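Local structure of VP24 (White spot syndrome virus, 5HLJ) at residues 122-134 and 145-159. The protein is a major envelope protein of the virion, probably held in the viral membrane by a transmembrane helix, with a beta-rich crystallised part that assembles as a trimer. Numbering follows the deposited sequence.
Sequences EFSANKFVLYFKP and LVFGATFDEDIDDTN
The carboxamide of Asn-126 pairs with the backbone of Glu-153 through both of its polar atoms. Asn-126 OD1 accepts from Glu-153 N and Asn-126 ND2 donates to Glu-153 O, each at 2.9 Å, the latter reaching that oxygen from above its carbonyl plane. In Asn-126, CG lies anti to the backbone N (chi1 -169°), which carries the amide across to the loop that follows strand 141-151. A water bound by Ser-124 OG, Asn-126 ND2 and Asn-159 O joins the same loop to Ser-124 and Asn-126, and Ser-124 OG also closes an ST turn by accepting from Asn-126 N. Asp-152 N donates to Lys-127 O. Lys-127 lays CE beside Asp-152 OD2 (3.5 Å), but NZ of that lysine stops 4.0 Å from the same oxygen, beyond a salt bridge; their salt bridges instead run between subunits, Lys-127 to Asp-152 of the third and Asp-152 to Lys-127 of the second. From here strands 128-131 and 141-151 run antiparallel, with Val-129/Thr-150 and Tyr-131/Gly-148 as hydrogen-bonded pairs. Strand 128-131 is an edge strand of the mixed sheet within its own chain; past it the second subunit packs, with Phe-123 of that subunit against the Tyr-131 ring. Strand 90-99 flanks the other side of 141-151. On the face bearing Phe-128, Leu-130, Ala-149 and Phe-151, Phe-128 CB rests 3.6 Å from Phe-151 CD1, and Ile-155 CD1 sits over the centre of the Phe-151 ring. Leu-130 CD2 reaches Phe-147 CD1 at 3.5 Å. Phe-132 turns the edge of its ring to Leu-145, with Phe-132 CE1 3.9 Å from Leu-145 CD1, and packs also against Val-107 and Val-110.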
ATOM      1  N   GLU A 122       3.704 -21.573  -5.379  1.00 70.61           N
ATOM      2  CA  GLU A 122       4.848 -20.953  -4.721  1.00 73.05           C
ATOM      3  C   GLU A 122       5.069 -19.560  -5.288  1.00 70.71           C
ATOM      4  O   GLU A 122       4.705 -19.293  -6.431  1.00 69.66           O
ATOM      5  CB  GLU A 122       6.113 -21.789  -4.910  1.00 72.73           C
ATOM      6  CG  GLU A 122       6.023 -23.217  -4.395  1.00 83.91           C
ATOM      7  CD  GLU A 122       7.105 -24.131  -4.984  1.00 89.65           C
ATOM      8  OE1 GLU A 122       7.936 -23.650  -5.787  1.00 87.77           O
ATOM      9  OE2 GLU A 122       7.115 -25.333  -4.644  1.00 91.47           O
ATOM     10  N   PHE A 123       5.658 -18.661  -4.507  1.00 67.29           N
ATOM     11  CA  PHE A 123       5.987 -17.355  -5.070  1.00 67.26           C
ATOM     12  C   PHE A 123       7.424 -16.996  -4.745  1.00 67.21           C
ATOM     13  O   PHE A 123       7.978 -17.475  -3.767  1.00 64.94           O
ATOM     14  CB  PHE A 123       5.020 -16.271  -4.563  1.00 62.68           C
ATOM     15  CG  PHE A 123       4.990 -16.119  -3.061  1.00 61.72           C
ATOM     16  CD1 PHE A 123       4.109 -16.884  -2.286  1.00 58.45           C
ATOM     17  CD2 PHE A 123       5.818 -15.198  -2.425  1.00 60.39           C
ATOM     18  CE1 PHE A 123       4.066 -16.745  -0.909  1.00 54.02           C
ATOM     19  CE2 PHE A 123       5.779 -15.051  -1.027  1.00 62.97           C
ATOM     20  CZ  PHE A 123       4.906 -15.831  -0.270  1.00 54.48           C
ATOM     21  N   SER A 124       8.035 -16.148  -5.562  1.00 60.62           N
ATOM     22  CA  SER A 124       9.382 -15.713  -5.258  1.00 60.50           C
ATOM     23  C   SER A 124       9.461 -14.820  -4.020  1.00 66.33           C
ATOM     24  O   SER A 124       8.799 -13.792  -3.948  1.00 68.91           O
ATOM     25  CB  SER A 124       9.972 -14.971  -6.442  1.00 63.60           C
ATOM     26  OG  SER A 124      11.123 -14.282  -6.015  1.00 68.94           O
ATOM     27  N   ALA A 125      10.299 -15.207  -3.064  1.00 69.03           N
ATOM     28  CA  ALA A 125      10.527 -14.431  -1.846  1.00 65.98           C
ATOM     29  C   ALA A 125      11.761 -13.573  -2.000  1.00 66.52           C
ATOM     30  O   ALA A 125      12.418 -13.229  -1.022  1.00 63.32           O
ATOM     31  CB  ALA A 125      10.680 -15.351  -0.624  1.00 64.30           C
ATOM     32  N   ASN A 126      12.097 -13.273  -3.245  1.00 68.43           N
ATOM     33  CA  ASN A 126      13.158 -12.325  -3.559  1.00 63.30           C
ATOM     34  C   ASN A 126      12.784 -10.936  -3.024  1.00 67.17           C
ATOM     35  O   ASN A 126      11.882 -10.291  -3.571  1.00 64.83           O
ATOM     36  CB  ASN A 126      13.360 -12.309  -5.077  1.00 61.30           C
ATOM     37  CG  ASN A 126      14.597 -11.558  -5.506  1.00 66.76           C
ATOM     38  OD1 ASN A 126      15.390 -11.083  -4.683  1.00 63.87           O
ATOM     39  ND2 ASN A 126      14.774 -11.454  -6.816  1.00 65.78           N
ATOM     40  N   LYS A 127      13.433 -10.483  -1.946  1.00 64.44           N
ATOM     41  CA  LYS A 127      13.056  -9.206  -1.321  1.00 61.87           C
ATOM     42  C   LYS A 127      13.494  -8.026  -2.183  1.00 68.22           C
ATOM     43  O   LYS A 127      14.458  -8.133  -2.941  1.00 68.36           O
ATOM     44  CB  LYS A 127      13.646  -9.070   0.084  1.00 59.31           C
ATOM     45  CG  LYS A 127      13.011  -9.990   1.118  1.00 62.07           C
ATOM     46  CD  LYS A 127      13.549  -9.694   2.515  1.00 67.64           C
ATOM     47  CE  LYS A 127      14.996 -10.186   2.717  1.00 69.05           C
ATOM     48  NZ  LYS A 127      15.064 -11.682   2.794  1.00 71.28           N
ATOM     49  N   PHE A 128      12.777  -6.908  -2.068  1.00 66.92           N
ATOM     50  CA  PHE A 128      13.042  -5.737  -2.900  1.00 64.60           C
ATOM     51  C   PHE A 128      12.694  -4.414  -2.215  1.00 65.71           C
ATOM     52  O   PHE A 128      11.894  -4.361  -1.292  1.00 66.52           O
ATOM     53  CB  PHE A 128      12.260  -5.840  -4.222  1.00 68.57           C
ATOM     54  CG  PHE A 128      10.771  -5.989  -4.037  1.00 69.35           C
ATOM     55  CD1 PHE A 128       9.950  -4.874  -3.935  1.00 64.44           C
ATOM     56  CD2 PHE A 128      10.191  -7.249  -3.958  1.00 69.56           C
ATOM     57  CE1 PHE A 128       8.583  -5.017  -3.747  1.00 64.20           C
ATOM     58  CE2 PHE A 128       8.821  -7.393  -3.780  1.00 66.80           C
ATOM     59  CZ  PHE A 128       8.019  -6.274  -3.675  1.00 64.14           C
ATOM     60  N   VAL A 129      13.309  -3.341  -2.682  1.00 69.57           N
ATOM     61  CA  VAL A 129      12.890  -2.006  -2.299  1.00 66.78           C
ATOM     62  C   VAL A 129      12.276  -1.351  -3.538  1.00 68.10           C
ATOM     63  O   VAL A 129      12.854  -1.367  -4.626  1.00 65.32           O
ATOM     64  CB  VAL A 129      14.060  -1.165  -1.746  1.00 65.90           C
ATOM     65  CG1 VAL A 129      13.618   0.251  -1.418  1.00 62.12           C
ATOM     66  CG2 VAL A 129      14.626  -1.822  -0.518  1.00 65.11           C
ATOM     67  N   LEU A 130      11.069  -0.827  -3.359  1.00 70.96           N
ATOM     68  CA  LEU A 130      10.313  -0.162  -4.407  1.00 64.32           C
ATOM     69  C   LEU A 130      10.583   1.329  -4.427  1.00 64.27           C
ATOM     70  O   LEU A 130      10.452   1.990  -3.398  1.00 65.60           O
ATOM     71  CB  LEU A 130       8.825  -0.379  -4.186  1.00 65.34           C
ATOM     72  CG  LEU A 130       8.008  -1.265  -5.107  1.00 74.46           C
ATOM     73  CD1 LEU A 130       6.541  -1.153  -4.701  1.00 74.15           C
ATOM     74  CD2 LEU A 130       8.193  -0.800  -6.526  1.00 73.90           C
ATOM     75  N   TYR A 131      10.937   1.866  -5.586  1.00 59.64           N
ATOM     76  CA  TYR A 131      11.006   3.305  -5.740  1.00 61.19           C
ATOM     77  C   TYR A 131       9.793   3.826  -6.532  1.00 64.18           C
ATOM     78  O   TYR A 131       9.515   3.361  -7.640  1.00 62.33           O
ATOM     79  CB  TYR A 131      12.309   3.745  -6.437  1.00 59.96           C
ATOM     80  CG  TYR A 131      12.233   5.202  -6.855  1.00 59.19           C
ATOM     81  CD1 TYR A 131      12.360   6.215  -5.920  1.00 62.02           C
ATOM     82  CD2 TYR A 131      11.956   5.559  -8.170  1.00 63.38           C
ATOM     83  CE1 TYR A 131      12.243   7.546  -6.286  1.00 64.90           C
ATOM     84  CE2 TYR A 131      11.823   6.886  -8.543  1.00 60.50           C
ATOM     85  CZ  TYR A 131      11.975   7.869  -7.596  1.00 62.40           C
ATOM     86  OH  TYR A 131      11.866   9.183  -7.950  1.00 65.84           O
ATOM     87  N   PHE A 132       9.077   4.797  -5.970  1.00 62.43           N
ATOM     88  CA  PHE A 132       8.033   5.474  -6.727  1.00 61.31           C
ATOM     89  C   PHE A 132       7.747   6.883  -6.228  1.00 62.75           C
ATOM     90  O   PHE A 132       7.508   7.101  -5.043  1.00 66.48           O
ATOM     91  CB  PHE A 132       6.712   4.681  -6.712  1.00 54.77           C
ATOM     92  CG  PHE A 132       5.638   5.324  -7.554  1.00 59.84           C
ATOM     93  CD1 PHE A 132       5.741   5.330  -8.944  1.00 57.58           C
ATOM     94  CD2 PHE A 132       4.570   5.979  -6.966  1.00 59.19           C
ATOM     95  CE1 PHE A 132       4.772   5.935  -9.734  1.00 58.37           C
ATOM     96  CE2 PHE A 132       3.590   6.587  -7.746  1.00 62.42           C
ATOM     97  CZ  PHE A 132       3.694   6.557  -9.140  1.00 62.57           C
ATOM     98  N   LYS A 133       7.731   7.824  -7.162  1.00 64.06           N
ATOM     99  CA  LYS A 133       7.358   9.216  -6.905  1.00 61.77           C
ATOM    100  C   LYS A 133       6.014   9.519  -7.580  1.00 65.56           C
ATOM    101  O   LYS A 133       5.831   9.188  -8.756  1.00 63.24           O
ATOM    102  CB  LYS A 133       8.466  10.127  -7.430  1.00 63.02           C
ATOM    103  CG  LYS A 133       8.139  11.602  -7.587  1.00 70.19           C
ATOM    104  CD  LYS A 133       9.388  12.301  -8.148  1.00 74.40           C
ATOM    105  CE  LYS A 133       9.142  13.722  -8.615  1.00 72.58           C
ATOM    106  NZ  LYS A 133       8.862  14.631  -7.486  1.00 84.05           N
ATOM    107  N   PRO A 134       5.061  10.118  -6.841  1.00 64.69           N
ATOM    108  CA  PRO A 134       3.756  10.430  -7.445  1.00 66.96           C
ATOM    109  C   PRO A 134       3.914  11.179  -8.767  1.00 65.40           C
ATOM    110  O   PRO A 134       4.743  12.070  -8.858  1.00 64.98           O
ATOM    111  CB  PRO A 134       3.073  11.308  -6.389  1.00 66.33           C
ATOM    112  CG  PRO A 134       3.706  10.866  -5.091  1.00 67.57           C
ATOM    113  CD  PRO A 134       5.133  10.531  -5.429  1.00 59.84           C
ATOM    114  N   LEU A 145       5.947   7.412 -17.159  1.00 62.60           N
ATOM    115  CA  LEU A 145       5.631   6.866 -15.841  1.00 64.74           C
ATOM    116  C   LEU A 145       6.670   5.827 -15.489  1.00 63.07           C
ATOM    117  O   LEU A 145       6.920   4.915 -16.275  1.00 60.73           O
ATOM    118  CB  LEU A 145       4.228   6.252 -15.813  1.00 62.18           C
ATOM    119  CG  LEU A 145       3.749   5.563 -14.525  1.00 64.50           C
ATOM    120  CD1 LEU A 145       3.650   6.541 -13.387  1.00 60.51           C
ATOM    121  CD2 LEU A 145       2.372   4.889 -14.727  1.00 59.92           C
ATOM    122  N   VAL A 146       7.314   5.975 -14.332  1.00 64.58           N
ATOM    123  CA  VAL A 146       8.342   5.013 -13.958  1.00 58.80           C
ATOM    124  C   VAL A 146       8.225   4.580 -12.497  1.00 61.70           C
ATOM    125  O   VAL A 146       7.732   5.318 -11.642  1.00 61.08           O
ATOM    126  CB  VAL A 146       9.804   5.571 -14.197  1.00 67.88           C
ATOM    127  CG1 VAL A 146       9.906   6.382 -15.481  1.00 61.46           C
ATOM    128  CG2 VAL A 146      10.291   6.393 -13.037  1.00 66.04           C
ATOM    129  N   PHE A 147       8.685   3.368 -12.220  1.00 59.40           N
ATOM    130  CA  PHE A 147       9.011   2.985 -10.858  1.00 63.15           C
ATOM    131  C   PHE A 147      10.231   2.083 -10.936  1.00 64.44           C
ATOM    132  O   PHE A 147      10.497   1.466 -11.979  1.00 65.77           O
ATOM    133  CB  PHE A 147       7.823   2.306 -10.146  1.00 61.82           C
ATOM    134  CG  PHE A 147       7.581   0.875 -10.561  1.00 63.51           C
ATOM    135  CD1 PHE A 147       8.279  -0.163  -9.967  1.00 59.42           C
ATOM    136  CD2 PHE A 147       6.635   0.571 -11.522  1.00 62.88           C
ATOM    137  CE1 PHE A 147       8.061  -1.474 -10.346  1.00 67.33           C
ATOM    138  CE2 PHE A 147       6.403  -0.743 -11.899  1.00 63.60           C
ATOM    139  CZ  PHE A 147       7.125  -1.766 -11.320  1.00 64.48           C
ATOM    140  N   GLY A 148      10.999   2.039  -9.856  1.00 61.65           N
ATOM    141  CA  GLY A 148      12.132   1.141  -9.796  1.00 61.73           C
ATOM    142  C   GLY A 148      11.947   0.072  -8.744  1.00 65.06           C
ATOM    143  O   GLY A 148      11.191   0.239  -7.778  1.00 63.34           O
ATOM    144  N   ALA A 149      12.622  -1.049  -8.938  1.00 61.02           N
ATOM    145  CA  ALA A 149      12.668  -2.068  -7.904  1.00 65.48           C
ATOM    146  C   ALA A 149      14.072  -2.613  -7.862  1.00 65.08           C
ATOM    147  O   ALA A 149      14.642  -2.943  -8.895  1.00 66.76           O
ATOM    148  CB  ALA A 149      11.650  -3.189  -8.166  1.00 60.71           C
ATOM    149  N   THR A 150      14.636  -2.687  -6.667  1.00 63.19           N
ATOM    150  CA  THR A 150      15.948  -3.265  -6.498  1.00 66.10           C
ATOM    151  C   THR A 150      15.831  -4.527  -5.658  1.00 64.86           C
ATOM    152  O   THR A 150      15.498  -4.476  -4.471  1.00 67.82           O
ATOM    153  CB  THR A 150      16.925  -2.253  -5.862  1.00 69.15           C
ATOM    154  OG1 THR A 150      17.226  -1.238  -6.822  1.00 66.73           O
ATOM    155  CG2 THR A 150      18.239  -2.929  -5.437  1.00 63.15           C
ATOM    156  N   PHE A 151      16.111  -5.659  -6.291  1.00 65.83           N
ATOM    157  CA  PHE A 151      15.989  -6.967  -5.653  1.00 69.21           C
ATOM    158  C   PHE A 151      17.276  -7.442  -4.961  1.00 69.92           C
ATOM    159  O   PHE A 151      18.368  -6.987  -5.287  1.00 72.22           O
ATOM    160  CB  PHE A 151      15.554  -8.009  -6.692  1.00 63.75           C
ATOM    161  CG  PHE A 151      14.210  -7.737  -7.294  1.00 64.94           C
ATOM    162  CD1 PHE A 151      13.060  -8.269  -6.727  1.00 64.63           C
ATOM    163  CD2 PHE A 151      14.090  -6.940  -8.430  1.00 65.49           C
ATOM    164  CE1 PHE A 151      11.812  -8.008  -7.282  1.00 67.27           C
ATOM    165  CE2 PHE A 151      12.849  -6.687  -8.999  1.00 64.66           C
ATOM    166  CZ  PHE A 151      11.705  -7.215  -8.426  1.00 64.22           C
ATOM    167  N   ASP A 152      17.130  -8.370  -4.013  1.00 69.92           N
ATOM    168  CA  ASP A 152      18.271  -9.042  -3.382  1.00 70.40           C
ATOM    169  C   ASP A 152      18.994  -9.932  -4.394  1.00 74.92           C
ATOM    170  O   ASP A 152      20.228  -9.917  -4.482  1.00 77.59           O
ATOM    171  CB  ASP A 152      17.817  -9.891  -2.188  1.00 65.04           C
ATOM    172  CG  ASP A 152      17.622  -9.075  -0.922  1.00 69.82           C
ATOM    173  OD1 ASP A 152      17.772  -7.836  -0.968  1.00 72.21           O
ATOM    174  OD2 ASP A 152      17.297  -9.668   0.127  1.00 72.82           O
ATOM    175  N   GLU A 153      18.199 -10.689  -5.156  1.00 70.48           N
ATOM    176  CA  GLU A 153      18.683 -11.690  -6.099  1.00 71.08           C
ATOM    177  C   GLU A 153      18.354 -11.298  -7.544  1.00 73.76           C
ATOM    178  O   GLU A 153      17.334 -10.643  -7.794  1.00 70.04           O
ATOM    179  CB  GLU A 153      18.060 -13.056  -5.800  1.00 72.65           C
ATOM    180  CG  GLU A 153      18.454 -13.724  -4.458  1.00 77.37           C
ATOM    181  CD  GLU A 153      19.953 -13.647  -4.137  1.00 93.21           C
ATOM    182  OE1 GLU A 153      20.788 -13.778  -5.066  1.00 95.62           O
ATOM    183  OE2 GLU A 153      20.298 -13.473  -2.944  1.00 96.31           O
ATOM    184  N   ASP A 154      19.202 -11.718  -8.486  1.00 73.82           N
ATOM    185  CA  ASP A 154      18.979 -11.494  -9.918  1.00 74.54           C
ATOM    186  C   ASP A 154      17.610 -11.959 -10.375  1.00 72.14           C
ATOM    187  O   ASP A 154      17.144 -13.044 -10.005  1.00 69.17           O
ATOM    188  CB  ASP A 154      20.027 -12.228 -10.778  1.00 76.68           C
ATOM    189  CG  ASP A 154      21.398 -11.559 -10.773  1.00 80.25           C
ATOM    190  OD1 ASP A 154      21.509 -10.309 -10.719  1.00 78.58           O
ATOM    191  OD2 ASP A 154      22.386 -12.314 -10.843  1.00 91.23           O
ATOM    192  N   ILE A 155      16.986 -11.160 -11.225  1.00 68.31           N
ATOM    193  CA  ILE A 155      15.778 -11.603 -11.897  1.00 67.70           C
ATOM    194  C   ILE A 155      16.123 -12.451 -13.134  1.00 74.63           C
ATOM    195  O   ILE A 155      16.897 -12.028 -13.996  1.00 74.54           O
ATOM    196  CB  ILE A 155      14.902 -10.401 -12.294  1.00 70.23           C
ATOM    197  CG1 ILE A 155      14.468  -9.640 -11.034  1.00 71.81           C
ATOM    198  CG2 ILE A 155      13.691 -10.856 -13.101  1.00 67.10           C
ATOM    199  CD1 ILE A 155      13.667 -10.497 -10.072  1.00 65.69           C
ATOM    200  N   ASP A 156      15.552 -13.649 -13.201  1.00 74.71           N
ATOM    201  CA  ASP A 156      15.692 -14.523 -14.362  1.00 74.84           C
ATOM    202  C   ASP A 156      14.342 -15.160 -14.696  1.00 81.68           C
ATOM    203  O   ASP A 156      13.298 -14.635 -14.323  1.00 80.56           O
ATOM    204  CB  ASP A 156      16.735 -15.607 -14.108  1.00 73.65           C
ATOM    205  CG  ASP A 156      16.390 -16.478 -12.910  1.00 81.77           C
ATOM    206  OD1 ASP A 156      15.320 -17.139 -12.929  1.00 81.71           O
ATOM    207  OD2 ASP A 156      17.196 -16.516 -11.951  1.00 88.16           O
ATOM    208  N   ASP A 157      14.360 -16.311 -15.362  1.00 80.70           N
ATOM    209  CA  ASP A 157      13.118 -16.925 -15.829  1.00 82.78           C
ATOM    210  C   ASP A 157      12.331 -17.645 -14.745  1.00 79.90           C
ATOM    211  O   ASP A 157      11.181 -18.017 -14.958  1.00 79.21           O
ATOM    212  CB  ASP A 157      13.403 -17.913 -16.961  1.00 88.35           C
ATOM    213  CG  ASP A 157      13.769 -17.225 -18.247  1.00 98.11           C
ATOM    214  OD1 ASP A 157      12.916 -16.458 -18.755  1.00 99.98           O
ATOM    215  OD2 ASP A 157      14.895 -17.458 -18.754  1.00101.61           O
ATOM    216  N   THR A 158      12.943 -17.857 -13.588  1.00 76.04           N
ATOM    217  CA  THR A 158      12.266 -18.616 -12.546  1.00 78.96           C
ATOM    218  C   THR A 158      11.421 -17.725 -11.641  1.00 79.69           C
ATOM    219  O   THR A 158      10.516 -18.209 -10.966  1.00 78.62           O
ATOM    220  CB  THR A 158      13.271 -19.400 -11.663  1.00 79.74           C
ATOM    221  OG1 THR A 158      14.203 -18.494 -11.051  1.00 80.69           O
ATOM    222  CG2 THR A 158      14.027 -20.406 -12.497  1.00 79.39           C
ATOM    223  N   ASN A 159      11.712 -16.427 -11.640  1.00 74.00           N
ATOM    224  CA  ASN A 159      11.213 -15.558 -10.588  1.00 72.99           C
ATOM    225  C   ASN A 159      10.802 -14.160 -11.081  1.00 71.85           C
ATOM    226  O   ASN A 159      10.807 -13.202 -10.306  1.00 67.55           O
ATOM    227  CB  ASN A 159      12.281 -15.433  -9.484  1.00 63.80           C
ATOM    228  CG  ASN A 159      13.554 -14.731  -9.967  1.00 70.55           C
ATOM    229  OD1 ASN A 159      13.645 -14.303 -11.121  1.00 73.34           O
ATOM    230  ND2 ASN A 159      14.529 -14.585  -9.077  1.00 68.92           N
TER
HETATM  231  O   HOH W   1      11.969 -12.605  -8.011  1.00 63.85           O
HETATM  232  O   HOH W   2       7.939   7.625 -10.225  1.00 63.28           O